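Local structure of periplasmic binding protein/LacI transcriptional regulator (Brachyspira murdochii, 4KQC) at residues F92-L97 / S151-G156; R114-I119 / M248-G253. The protein probably binds a carbohydrate between its two lobes as the solute-binding component of an ABC transporter. All blocks are in the same frame, centred on the assembly; numbering follows the deposited sequence.

Contact 1 spans the cleft between the two lobes, whereas contact 2 lies within the second lobe, where helix 113-133 rests on strand 246-250. Their centres are 14 Å apart, and they meet directly: Gly156 O of contact 1 packs against Arg114 CG of contact 2 at 3.4 Å. Arg157, just after segment 151-156, reaches both Asp251 and Phe250 of contact 2. Gln271 connects the two contacts too, meeting the side chains of Asp93 in contact 1 and Asp251 in contact 2. A nitrate ion, probably from the crystallisation liquor, sits about 4 Å from the Ala116 side chain.

Contact 1: residues F92-L97 / S151-G156; sequences FDSGIL and SDTGIG
Asp152, directly after the N-cap residue Ser151, meets Leu97 through its first side-chain carbon: Leu97 CD2 lies 3.7 Å from Asp152 CB, and the two side chains run past each other in opposite directions. Leu97 carries its CG beside the backbone N (chi1 -77°), which brings one methyl to the helix start although the side chain does not set out toward it. Asp152 places its carboxylate carbon CG anti to the backbone N (chi1 -176°), and OD2 accepts a 2.8 Å hydrogen bond from a water that also donates to Ser94 O at 2.7 Å. Asp152 is modelled in two conformers, so this water bridge holds for the one described and is otherwise doubtful. Next along, Thr153 turns its hydroxyl to the opposite loop, with OG1 3.4 Å from Ser94 CB. Ser94 OG is engaged instead by Lys12, and Ser94 N makes a weak hydrogen bond to Asp93 OD2. The loop's shape comes from a type II' turn over Phe92-Gly95, closed by Gly95 N to Phe92 O, with Ser94 third of its four residues. Behind the touching residues the helix is already regular, Ile155 N hydrogen-bonding to Ser151 O and Gly156 N to Asp152 O. Small, partly exposed and water-mediated, the contact joins a loop following a strand of one lobe to a helix start of the other, as across the ligand cleft of two-lobed periplasmic binding proteins.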
loop_
_atom_site.group_PDB
_atom_site.type_symbol
_atom_site.label_atom_id
_atom_site.label_comp_id
_atom_site.label_asym_id
_atom_site.label_seq_id
_atom_site.Cartn_x
_atom_site.Cartn_y
_atom_site.Cartn_z
ATOM N N PHE A 92 0.205 4.168 -12.722
ATOM C CA PHE A 92 -0.464 4.684 -11.566
ATOM C C PHE A 92 -0.594 3.669 -10.467
ATOM O O PHE A 92 -0.512 2.483 -10.707
ATOM C CB PHE A 92 -1.764 5.415 -11.922
ATOM C CG PHE A 92 -2.912 4.536 -12.288
ATOM C CD1 PHE A 92 -2.865 3.818 -13.434
ATOM C CD2 PHE A 92 -4.052 4.464 -11.507
ATOM C CE1 PHE A 92 -3.920 3.039 -13.825
ATOM C CE2 PHE A 92 -5.125 3.685 -11.879
ATOM C CZ PHE A 92 -5.059 2.945 -13.057
ATOM N N ASP A 93 -0.781 4.139 -9.227
ATOM C CA ASP A 93 -0.698 3.209 -8.075
ATOM C C ASP A 93 0.689 2.485 -8.149
ATOM O O ASP A 93 1.695 3.143 -8.462
ATOM C CB ASP A 93 -1.908 2.242 -8.081
ATOM C CG ASP A 93 -2.060 1.495 -6.801
ATOM O OD1 ASP A 93 -2.473 2.151 -5.795
ATOM O OD2 ASP A 93 -1.737 0.307 -6.770
ATOM N N SER A 94 0.772 1.160 -7.997
ATOM C CA SER A 94 2.070 0.528 -8.097
ATOM C C SER A 94 2.643 0.569 -9.516
ATOM O O SER A 94 3.855 0.232 -9.709
ATOM C CB SER A 94 2.001 -0.900 -7.558
ATOM O OG SER A 94 0.927 -1.561 -8.147
ATOM N N GLY A 95 1.810 0.910 -10.519
ATOM C CA GLY A 95 2.310 1.176 -11.862
ATOM C C GLY A 95 2.912 -0.049 -12.511
ATOM O O GLY A 95 2.345 -1.129 -12.435
ATOM N N ILE A 96 4.033 0.140 -13.190
ATOM C CA ILE A 96 4.693 -0.910 -13.965
ATOM C C ILE A 96 5.975 -1.240 -13.193
ATOM O O ILE A 96 6.702 -0.313 -12.773
ATOM C CB ILE A 96 5.103 -0.399 -15.350
ATOM C CG1 ILE A 96 3.921 -0.150 -16.258
ATOM C CG2 ILE A 96 5.998 -1.407 -16.065
ATOM C CD1 ILE A 96 3.258 1.165 -16.113
ATOM N N LEU A 97 6.271 -2.500 -12.990
ATOM C CA LEU A 97 7.523 -2.827 -12.264
ATOM C C LEU A 97 8.684 -2.278 -13.039
ATOM O O LEU A 97 8.729 -2.390 -14.250
ATOM C CB LEU A 97 7.752 -4.331 -12.138
ATOM C CG LEU A 97 6.972 -5.132 -11.133
ATOM C CD1 LEU A 97 7.377 -6.621 -11.289
ATOM C CD2 LEU A 97 7.168 -4.659 -9.711
ATOM N N SER A 151 7.943 -7.885 -4.120
ATOM C CA SER A 151 7.706 -7.008 -5.255
ATOM C C SER A 151 8.250 -5.617 -4.831
ATOM O O SER A 151 8.527 -5.350 -3.640
ATOM C CB SER A 151 6.194 -6.958 -5.547
ATOM O OG SER A 151 5.489 -6.096 -4.589
ATOM N N ASP A 152 8.292 -4.702 -5.776
ATOM C CA ASP A 152 8.612 -3.295 -5.554
ATOM C C ASP A 152 7.801 -2.677 -4.410
ATOM O O ASP A 152 8.339 -1.966 -3.571
ATOM C CB ASP A 152 8.323 -2.580 -6.884
ATOM C CG ASP A 152 8.677 -1.160 -6.877
ATOM O OD1 ASP A 152 9.820 -0.855 -6.505
ATOM O OD2 ASP A 152 7.808 -0.361 -7.331
ATOM N N THR A 153 6.506 -2.945 -4.397
ATOM C CA THR A 153 5.599 -2.446 -3.351
ATOM C C THR A 153 5.927 -3.005 -1.961
ATOM O O THR A 153 6.087 -2.263 -0.992
ATOM C CB THR A 153 4.150 -2.807 -3.688
ATOM O OG1 THR A 153 3.822 -2.262 -4.983
ATOM C CG2 THR A 153 3.200 -2.342 -2.627
ATOM N N GLY A 154 6.127 -4.286 -1.866
ATOM C CA GLY A 154 6.428 -4.904 -0.557
ATOM C C GLY A 154 7.780 -4.431 -0.072
ATOM O O GLY A 154 7.960 -4.139 1.112
ATOM N N ILE A 155 8.770 -4.398 -0.975
ATOM C CA ILE A 155 10.132 -3.969 -0.578
ATOM C C ILE A 155 10.092 -2.517 -0.060
ATOM O O ILE A 155 10.641 -2.201 0.971
ATOM C CB ILE A 155 11.118 -4.161 -1.719
ATOM C CG1 ILE A 155 11.271 -5.690 -2.027
ATOM C CG2 ILE A 155 12.447 -3.513 -1.432
ATOM C CD1 ILE A 155 11.954 -5.923 -3.350
ATOM N N GLY A 156 9.446 -1.636 -0.803
ATOM C CA GLY A 156 9.382 -0.282 -0.390
ATOM C C GLY A 156 8.569 -0.020 0.854
ATOM O O GLY A 156 8.988 0.786 1.704
HETATM O O HOH W 1 5.762 -1.462 -8.934
#

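Contact 2: residues R114-I119 / M248-G253; sequences RAAAAI and MGFDSG
Ala116 sets its methyl against the far end of the Phe250 ring, with CB 3.6 Å from CZ and 3.9 Å from CE2. The approach is oblique to the ring. Phe250 reaches the helix with CG roughly anti to its backbone N (chi1 -152°), carrying the ring out from strand 246-250; its CE2 also comes within 4.2 Å of the Ala117 N. Tyr210 of the neighbouring strand touches both Ala117 and Phe250, and two residues back from Phe250 the selenomethionine Met248 packs on Val120, Lys123 and Met124 further along the same helix. This is helix-on-sheet packing in the second of two alpha/beta lobes: helix 113-133 follows strand 105-110 of the other lobe, so the chain has just crossed between them. Polar interactions gather at the strand's end. Asp251 OD1 lies in the plane of the Phe250 ring at its edge, 3.8 Å from CD1, and is hydrogen-bonded by Gln271, while OD2 forms a salt bridge with Arg157. Arg157 makes a cation-pi interaction with Phe250 as well, tying ring and carboxylate to one guanidinium group. On the helix, Ala118 N bonds to Arg114 O at 2.9 Å, and Arg114 NH2 forms a salt bridge with Glu159 OE1.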
loop_
_atom_site.group_PDB
_atom_site.type_symbol
_atom_site.label_atom_id
_atom_site.label_comp_id
_atom_site.label_asym_id
_atom_site.label_seq_id
_atom_site.Cartn_x
_atom_site.Cartn_y
_atom_site.Cartn_z
ATOM N N ARG A 114 7.764 4.344 0.559
ATOM C CA ARG A 114 8.778 4.471 1.578
ATOM C C ARG A 114 8.442 5.594 2.584
ATOM O O ARG A 114 8.526 5.403 3.807
ATOM C CB ARG A 114 10.171 4.694 0.989
ATOM C CG ARG A 114 10.707 3.423 0.354
ATOM C CD ARG A 114 11.907 3.721 -0.535
ATOM N NE ARG A 114 12.513 2.463 -1.003
ATOM C CZ ARG A 114 12.009 1.695 -1.988
ATOM N NH1 ARG A 114 10.934 2.051 -2.702
ATOM N NH2 ARG A 114 12.629 0.566 -2.277
ATOM N N ALA A 115 7.938 6.713 2.048
ATOM C CA ALA A 115 7.512 7.828 2.879
ATOM C C ALA A 115 6.317 7.523 3.719
ATOM O O ALA A 115 6.277 7.928 4.863
ATOM C CB ALA A 115 7.192 9.003 1.984
ATOM N N ALA A 116 5.364 6.776 3.193
ATOM C CA ALA A 116 4.180 6.424 3.949
ATOM C C ALA A 116 4.574 5.500 5.105
ATOM O O ALA A 116 4.097 5.619 6.241
ATOM C CB ALA A 116 3.200 5.768 3.055
ATOM N N ALA A 117 5.452 4.548 4.804
ATOM C CA ALA A 117 5.920 3.609 5.805
ATOM C C ALA A 117 6.754 4.269 6.897
ATOM O O ALA A 117 6.763 3.805 8.037
ATOM C CB ALA A 117 6.694 2.483 5.112
ATOM N N ALA A 118 7.472 5.315 6.533
ATOM C CA ALA A 118 8.209 6.108 7.481
ATOM C C ALA A 118 7.287 6.790 8.456
ATOM O O ALA A 118 7.694 6.990 9.598
ATOM C CB ALA A 118 9.120 7.090 6.782
ATOM N N ILE A 119 6.065 7.169 8.055
ATOM C CA ILE A 119 5.112 7.779 8.993
ATOM C C ILE A 119 4.828 6.728 10.078
ATOM O O ILE A 119 4.789 7.028 11.279
ATOM C CB ILE A 119 3.782 8.210 8.308
ATOM C CG1 ILE A 119 4.017 9.296 7.245
ATOM C CG2 ILE A 119 2.754 8.553 9.380
ATOM C CD1 ILE A 119 2.829 9.527 6.346
HETATM N N MSE A 248 0.335 -1.449 14.020
HETATM C CA MSE A 248 0.022 -0.347 13.072
HETATM C C MSE A 248 -0.023 -0.931 11.676
HETATM O O MSE A 248 0.816 -1.763 11.357
HETATM C CB MSE A 248 1.052 0.802 13.205
HETATM C CG MSE A 248 0.916 1.406 14.609
HETATM SE SE MSE A 248 2.394 2.664 14.823
HETATM C CE MSE A 248 1.744 3.284 16.564
ATOM N N GLY A 249 -0.873 -0.366 10.825
ATOM C CA GLY A 249 -1.051 -0.871 9.480
ATOM C C GLY A 249 -0.948 0.126 8.356
ATOM O O GLY A 249 -0.436 1.212 8.477
ATOM N N PHE A 250 -1.513 -0.274 7.251
ATOM C CA PHE A 250 -1.417 0.422 5.976
ATOM C C PHE A 250 -2.707 0.107 5.190
ATOM O O PHE A 250 -3.279 -1.031 5.241
ATOM C CB PHE A 250 -0.211 -0.143 5.242
ATOM C CG PHE A 250 0.460 0.782 4.279
ATOM C CD1 PHE A 250 -0.235 1.338 3.197
ATOM C CD2 PHE A 250 1.783 1.085 4.463
ATOM C CE1 PHE A 250 0.428 2.195 2.319
ATOM C CE2 PHE A 250 2.449 1.933 3.599
ATOM C CZ PHE A 250 1.736 2.492 2.512
ATOM N N ASP A 251 -3.206 1.117 4.481
ATOM C CA ASP A 251 -4.470 1.051 3.764
ATOM C C ASP A 251 -5.660 0.894 4.728
ATOM O O ASP A 251 -5.542 1.375 5.848
ATOM C CB ASP A 251 -4.404 -0.031 2.670
ATOM C CG ASP A 251 -3.443 0.345 1.540
ATOM O OD1 ASP A 251 -3.407 1.523 1.181
ATOM O OD2 ASP A 251 -2.740 -0.566 0.989
ATOM N N SER A 252 -6.806 0.352 4.300
ATOM C CA SER A 252 -7.992 0.291 5.178
ATOM C C SER A 252 -8.761 -0.996 4.917
ATOM O O SER A 252 -8.195 -2.038 5.224
ATOM C CB SER A 252 -8.830 1.598 5.145
ATOM O OG SER A 252 -9.293 1.926 3.867
ATOM N N GLY A 253 -9.994 -0.936 4.415
ATOM C CA GLY A 253 -10.858 -2.095 4.434
ATOM C C GLY A 253 -11.571 -2.283 5.739
ATOM O O GLY A 253 -11.017 -1.930 6.804
#